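Local coordinates for protein ADP-ribosylglycohydrolase (Thermus thermophilus, PDB 2YZV) that is an all-helical member of the ADP-ribosylglycohydrolase family that binds magnesium ions through aspartate and threonine side chains, at residues G53-E67 / A279-L293. Residues are numbered along the deposited sequence; the frame is centred on the assembly and turned at random.
Sequences GFWTDDTSQALCLAE and ALHLREEMEALALAL. With MG (magnesium ion), chain C.
Gly-53 and His-281 join the two loops by a nearly straight backbone hydrogen bond, His-281 N to Gly-53 O (3.0 Å), before helices 57-67 and 283-293 run on at 42°, with a closest axis approach of 10.6 Å. Gly-53 lies so close to Ala-279 that its CA donates a C-H contact to Ala-279 O (3.3 Å), where a side chain could not fit. Phe-54 and His-281 form an offset stack, centroids 3.9 Å apart; with CG anti to the backbone N (chi1 -174°), the imidazole lies between Phe-54 on one face and Leu-282 CG on the other. A water links His-281 ND1 to Trp-55 N. Trp-55 donates its indole N-H, from NE1, to His-281 O, which lies near the ring plane (2.9 Å), while Leu-280 CD1 and Leu-282 CD1 meet its edge and Thr-59 CG2 covers the face opposite the water. Met-286, bent at its thioether, sets SD obliquely off the five-membered ring of Trp-55 (5.4 Å from its centroid). Beyond it, Leu-63 CD2 touches Met-286 CG and, at 3.6 Å, Leu-289 CD1, and small Ala-66 admits Leu-293. Thr-56 caps helix 57-67 weakly and, with Asp-58 and Asp-253, binds magnesium: an aromatic cluster with a Met-aromatic contact thus adjoins the metal site of this all-helical ADP-ribosylglycohydrolase fold.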
loop_
_atom_site.group_PDB
_atom_site.type_symbol
_atom_site.label_atom_id
_atom_site.label_comp_id
_atom_site.label_asym_id
_atom_site.label_seq_id
_atom_site.Cartn_x
_atom_site.Cartn_y
_atom_site.Cartn_z
ATOM N N GLY A 53 -0.641 -15.607 8.573
ATOM C CA GLY A 53 -0.032 -14.351 8.966
ATOM C C GLY A 53 1.222 -13.948 8.215
ATOM O O GLY A 53 1.777 -12.884 8.478
ATOM N N PHE A 54 1.693 -14.786 7.297
ATOM C CA PHE A 54 2.881 -14.435 6.528
ATOM C C PHE A 54 2.468 -13.628 5.308
ATOM O O PHE A 54 1.416 -13.862 4.718
ATOM C CB PHE A 54 3.656 -15.690 6.108
ATOM C CG PHE A 54 4.710 -16.106 7.095
ATOM C CD1 PHE A 54 4.374 -16.409 8.412
ATOM C CD2 PHE A 54 6.045 -16.181 6.710
ATOM C CE1 PHE A 54 5.355 -16.783 9.334
ATOM C CE2 PHE A 54 7.031 -16.553 7.624
ATOM C CZ PHE A 54 6.684 -16.854 8.936
ATOM N N TRP A 55 3.300 -12.662 4.940
ATOM C CA TRP A 55 3.007 -11.795 3.812
ATOM C C TRP A 55 3.946 -12.000 2.622
ATOM O O TRP A 55 4.794 -12.896 2.633
ATOM C CB TRP A 55 3.021 -10.336 4.283
ATOM C CG TRP A 55 3.838 -10.124 5.520
ATOM C CD1 TRP A 55 3.385 -10.066 6.812
ATOM C CD2 TRP A 55 5.259 -9.976 5.588
ATOM N NE1 TRP A 55 4.441 -9.888 7.676
ATOM C CE2 TRP A 55 5.602 -9.830 6.951
ATOM C CE3 TRP A 55 6.279 -9.953 4.627
ATOM C CZ2 TRP A 55 6.926 -9.663 7.379
ATOM C CZ3 TRP A 55 7.596 -9.788 5.051
ATOM C CH2 TRP A 55 7.905 -9.645 6.418
ATOM N N THR A 56 3.799 -11.158 1.603
ATOM C CA THR A 56 4.593 -11.286 0.380
ATOM C C THR A 56 5.578 -10.152 0.108
ATOM O O THR A 56 6.046 -9.482 1.028
ATOM C CB THR A 56 3.661 -11.406 -0.832
ATOM O OG1 THR A 56 3.048 -10.135 -1.087
ATOM C CG2 THR A 56 2.565 -12.430 -0.554
ATOM N N ASP A 57 5.889 -9.944 -1.170
ATOM C CA ASP A 57 6.819 -8.892 -1.563
ATOM C C ASP A 57 6.274 -7.497 -1.281
ATOM O O ASP A 57 7.040 -6.537 -1.183
ATOM C CB ASP A 57 7.189 -9.026 -3.049
ATOM C CG ASP A 57 5.986 -8.944 -3.968
ATOM O OD1 ASP A 57 5.355 -7.869 -4.043
ATOM O OD2 ASP A 57 5.673 -9.960 -4.625
ATOM N N ASP A 58 4.956 -7.382 -1.146
ATOM C CA ASP A 58 4.335 -6.093 -0.856
ATOM C C ASP A 58 4.898 -5.573 0.459
ATOM O O ASP A 58 5.467 -4.479 0.528
ATOM C CB ASP A 58 2.816 -6.239 -0.707
ATOM C CG ASP A 58 2.145 -6.737 -1.967
ATOM O OD1 ASP A 58 2.543 -7.801 -2.480
ATOM O OD2 ASP A 58 1.205 -6.066 -2.441
ATOM N N THR A 59 4.728 -6.370 1.505
ATOM C CA THR A 59 5.202 -5.999 2.824
ATOM C C THR A 59 6.730 -5.977 2.891
ATOM O O THR A 59 7.309 -5.128 3.573
ATOM C CB THR A 59 4.631 -6.959 3.895
ATOM O OG1 THR A 59 3.198 -6.946 3.830
ATOM C CG2 THR A 59 5.061 -6.531 5.286
ATOM N N SER A 60 7.387 -6.888 2.180
ATOM C CA SER A 60 8.848 -6.919 2.190
ATOM C C SER A 60 9.418 -5.582 1.728
ATOM O O SER A 60 10.317 -5.023 2.361
ATOM C CB SER A 60 9.368 -8.035 1.284
ATOM O OG SER A 60 8.955 -9.303 1.762
ATOM N N GLN A 61 8.884 -5.062 0.628
ATOM C CA GLN A 61 9.350 -3.786 0.107
ATOM C C GLN A 61 8.998 -2.638 1.046
ATOM O O GLN A 61 9.776 -1.697 1.202
ATOM C CB GLN A 61 8.763 -3.535 -1.283
ATOM C CG GLN A 61 9.465 -4.320 -2.375
ATOM C CD GLN A 61 8.832 -4.113 -3.732
ATOM O OE1 GLN A 61 8.503 -2.990 -4.108
ATOM N NE2 GLN A 61 8.665 -5.197 -4.479
ATOM N N ALA A 62 7.825 -2.714 1.670
ATOM C CA ALA A 62 7.402 -1.681 2.605
ATOM C C ALA A 62 8.391 -1.629 3.766
ATOM O O ALA A 62 8.742 -0.548 4.242
ATOM C CB ALA A 62 5.991 -1.976 3.123
ATOM N N LEU A 63 8.844 -2.798 4.210
ATOM C CA LEU A 63 9.799 -2.871 5.314
ATOM C C LEU A 63 11.147 -2.295 4.899
ATOM O O LEU A 63 11.799 -1.600 5.679
ATOM C CB LEU A 63 9.970 -4.319 5.787
ATOM C CG LEU A 63 8.754 -4.922 6.500
ATOM C CD1 LEU A 63 8.998 -6.389 6.798
ATOM C CD2 LEU A 63 8.491 -4.161 7.791
ATOM N N CYS A 64 11.565 -2.593 3.672
ATOM C CA CYS A 64 12.832 -2.085 3.157
ATOM C C CYS A 64 12.795 -0.566 3.082
ATOM O O CYS A 64 13.734 0.111 3.506
ATOM C CB CYS A 64 13.106 -2.649 1.764
ATOM S SG CYS A 64 13.528 -4.396 1.757
ATOM N N LEU A 65 11.706 -0.039 2.527
ATOM C CA LEU A 65 11.540 1.402 2.400
ATOM C C LEU A 65 11.538 2.042 3.780
ATOM O O LEU A 65 12.167 3.079 3.991
ATOM C CB LEU A 65 10.232 1.726 1.669
ATOM C CG LEU A 65 9.835 3.200 1.538
ATOM C CD1 LEU A 65 10.914 3.976 0.790
ATOM C CD2 LEU A 65 8.508 3.301 0.797
ATOM N N ALA A 66 10.834 1.415 4.720
ATOM C CA ALA A 66 10.758 1.922 6.085
ATOM C C ALA A 66 12.158 2.047 6.685
ATOM O O ALA A 66 12.508 3.086 7.244
ATOM C CB ALA A 66 9.900 0.989 6.947
ATOM N N GLU A 67 12.955 0.992 6.564
ATOM C CA GLU A 67 14.305 1.021 7.113
ATOM C C GLU A 67 15.174 2.056 6.411
ATOM O O GLU A 67 15.989 2.722 7.048
ATOM C CB GLU A 67 14.949 -0.365 7.025
ATOM C CG GLU A 67 14.189 -1.430 7.799
ATOM C CD GLU A 67 15.038 -2.644 8.119
ATOM O OE1 GLU A 67 15.659 -3.205 7.192
ATOM O OE2 GLU A 67 15.077 -3.040 9.303
ATOM N N ALA A 279 -1.559 -12.975 14.760
ATOM C CA ALA A 279 -1.052 -13.996 13.846
ATOM C C ALA A 279 -0.039 -13.439 12.849
ATOM O O ALA A 279 0.671 -14.194 12.190
ATOM C CB ALA A 279 -2.217 -14.630 13.092
ATOM N N LEU A 280 0.027 -12.116 12.756
ATOM C CA LEU A 280 0.908 -11.427 11.813
ATOM C C LEU A 280 2.413 -11.592 12.040
ATOM O O LEU A 280 2.928 -11.310 13.121
ATOM C CB LEU A 280 0.562 -9.936 11.804
ATOM C CG LEU A 280 1.213 -9.074 10.720
ATOM C CD1 LEU A 280 0.689 -9.485 9.347
ATOM C CD2 LEU A 280 0.891 -7.609 10.987
ATOM N N HIS A 281 3.117 -12.026 10.998
ATOM C CA HIS A 281 4.563 -12.216 11.072
ATOM C C HIS A 281 5.265 -10.863 11.246
ATOM O O HIS A 281 4.974 -9.911 10.525
ATOM C CB HIS A 281 5.063 -12.897 9.794
ATOM C CG HIS A 281 6.512 -13.273 9.833
ATOM N ND1 HIS A 281 7.295 -13.329 8.701
ATOM C CD2 HIS A 281 7.317 -13.617 10.865
ATOM C CE1 HIS A 281 8.522 -13.690 9.034
ATOM N NE2 HIS A 281 8.561 -13.871 10.342
ATOM N N LEU A 282 6.187 -10.793 12.203
ATOM C CA LEU A 282 6.949 -9.577 12.495
ATOM C C LEU A 282 6.092 -8.390 12.934
ATOM O O LEU A 282 6.432 -7.236 12.675
ATOM C CB LEU A 282 7.802 -9.178 11.285
ATOM C CG LEU A 282 8.766 -10.247 10.761
ATOM C CD1 LEU A 282 9.646 -9.647 9.673
ATOM C CD2 LEU A 282 9.627 -10.775 11.898
ATOM N N ARG A 283 4.985 -8.689 13.602
ATOM C CA ARG A 283 4.071 -7.673 14.109
ATOM C C ARG A 283 4.817 -6.614 14.927
ATOM O O ARG A 283 4.707 -5.413 14.669
ATOM C CB ARG A 283 3.025 -8.348 14.996
ATOM C CG ARG A 283 2.076 -7.404 15.700
ATOM C CD ARG A 283 1.404 -8.139 16.845
ATOM N NE ARG A 283 0.383 -7.341 17.512
ATOM C CZ ARG A 283 -0.328 -7.771 18.548
ATOM N NH1 ARG A 283 -0.119 -8.990 19.031
ATOM N NH2 ARG A 283 -1.251 -6.991 19.095
ATOM N N GLU A 284 5.576 -7.068 15.919
ATOM C CA GLU A 284 6.315 -6.153 16.786
ATOM C C GLU A 284 7.352 -5.302 16.064
ATOM O O GLU A 284 7.524 -4.125 16.382
ATOM C CB GLU A 284 6.994 -6.927 17.923
ATOM C CG GLU A 284 6.047 -7.540 18.951
ATOM C CD GLU A 284 5.300 -8.755 18.430
ATOM O OE1 GLU A 284 5.762 -9.371 17.446
ATOM O OE2 GLU A 284 4.257 -9.107 19.022
ATOM N N GLU A 285 8.055 -5.887 15.100
ATOM C CA GLU A 285 9.057 -5.132 14.362
ATOM C C GLU A 285 8.386 -4.021 13.562
ATOM O O GLU A 285 8.916 -2.914 13.451
ATOM C CB GLU A 285 9.850 -6.051 13.426
ATOM C CG GLU A 285 10.830 -6.974 14.142
ATOM C CD GLU A 285 10.193 -8.247 14.676
ATOM O OE1 GLU A 285 8.951 -8.301 14.803
ATOM O OE2 GLU A 285 10.943 -9.200 14.979
ATOM N N MET A 286 7.212 -4.312 13.011
ATOM C CA MET A 286 6.497 -3.305 12.241
ATOM C C MET A 286 5.961 -2.194 13.132
ATOM O O MET A 286 5.963 -1.026 12.745
ATOM C CB MET A 286 5.365 -3.952 11.443
ATOM C CG MET A 286 5.883 -4.820 10.316
ATOM S SD MET A 286 4.583 -5.326 9.181
ATOM C CE MET A 286 4.115 -6.898 9.888
ATOM N N GLU A 287 5.509 -2.552 14.330
ATOM C CA GLU A 287 4.991 -1.558 15.265
ATOM C C GLU A 287 6.112 -0.593 15.631
ATOM O O GLU A 287 5.906 0.619 15.701
ATOM C CB GLU A 287 4.455 -2.245 16.523
ATOM C CG GLU A 287 3.197 -3.059 16.281
ATOM C CD GLU A 287 2.766 -3.843 17.503
ATOM O OE1 GLU A 287 3.536 -4.724 17.941
ATOM O OE2 GLU A 287 1.659 -3.580 18.022
ATOM N N ALA A 288 7.301 -1.143 15.858
ATOM C CA ALA A 288 8.466 -0.336 16.203
ATOM C C ALA A 288 8.819 0.604 15.053
ATOM O O ALA A 288 9.096 1.783 15.272
ATOM C CB ALA A 288 9.647 -1.239 16.523
ATOM N N LEU A 289 8.802 0.083 13.827
ATOM C CA LEU A 289 9.116 0.904 12.660
ATOM C C LEU A 289 8.093 2.020 12.473
ATOM O O LEU A 289 8.461 3.168 12.215
ATOM C CB LEU A 289 9.162 0.045 11.386
ATOM C CG LEU A 289 10.337 -0.921 11.212
ATOM C CD1 LEU A 289 10.081 -1.837 10.021
ATOM C CD2 LEU A 289 11.624 -0.130 11.013
ATOM N N ALA A 290 6.811 1.683 12.598
ATOM C CA ALA A 290 5.745 2.668 12.425
ATOM C C ALA A 290 5.901 3.818 13.412
ATOM O O ALA A 290 5.764 4.984 13.044
ATOM C CB ALA A 290 4.381 2.011 12.602
ATOM N N LEU A 291 6.189 3.485 14.666
ATOM C CA LEU A 291 6.367 4.511 15.687
ATOM C C LEU A 291 7.606 5.351 15.406
ATOM O O LEU A 291 7.589 6.569 15.585
ATOM C CB LEU A 291 6.463 3.867 17.075
ATOM C CG LEU A 291 5.146 3.316 17.628
ATOM C CD1 LEU A 291 5.396 2.590 18.942
ATOM C CD2 LEU A 291 4.164 4.460 17.832
ATOM N N ALA A 292 8.677 4.705 14.958
ATOM C CA ALA A 292 9.913 5.419 14.645
ATOM C C ALA A 292 9.679 6.399 13.496
ATOM O O ALA A 292 10.125 7.549 13.537
ATOM C CB ALA A 292 11.012 4.429 14.279
ATOM N N LEU A 293 8.967 5.945 12.469
ATOM C CA LEU A 293 8.676 6.795 11.323
ATOM C C LEU A 293 7.798 7.976 11.725
ATOM O O LEU A 293 8.007 9.099 11.264
ATOM C CB LEU A 293 7.992 5.975 10.222
ATOM C CG LEU A 293 8.858 4.902 9.552
ATOM C CD1 LEU A 293 7.966 3.931 8.788
ATOM C CD2 LEU A 293 9.877 5.548 8.624
HETATM MG MG MG C . 2.577 -9.627 -3.113
HETATM O O HOH W 1 6.319 -12.940 6.035
#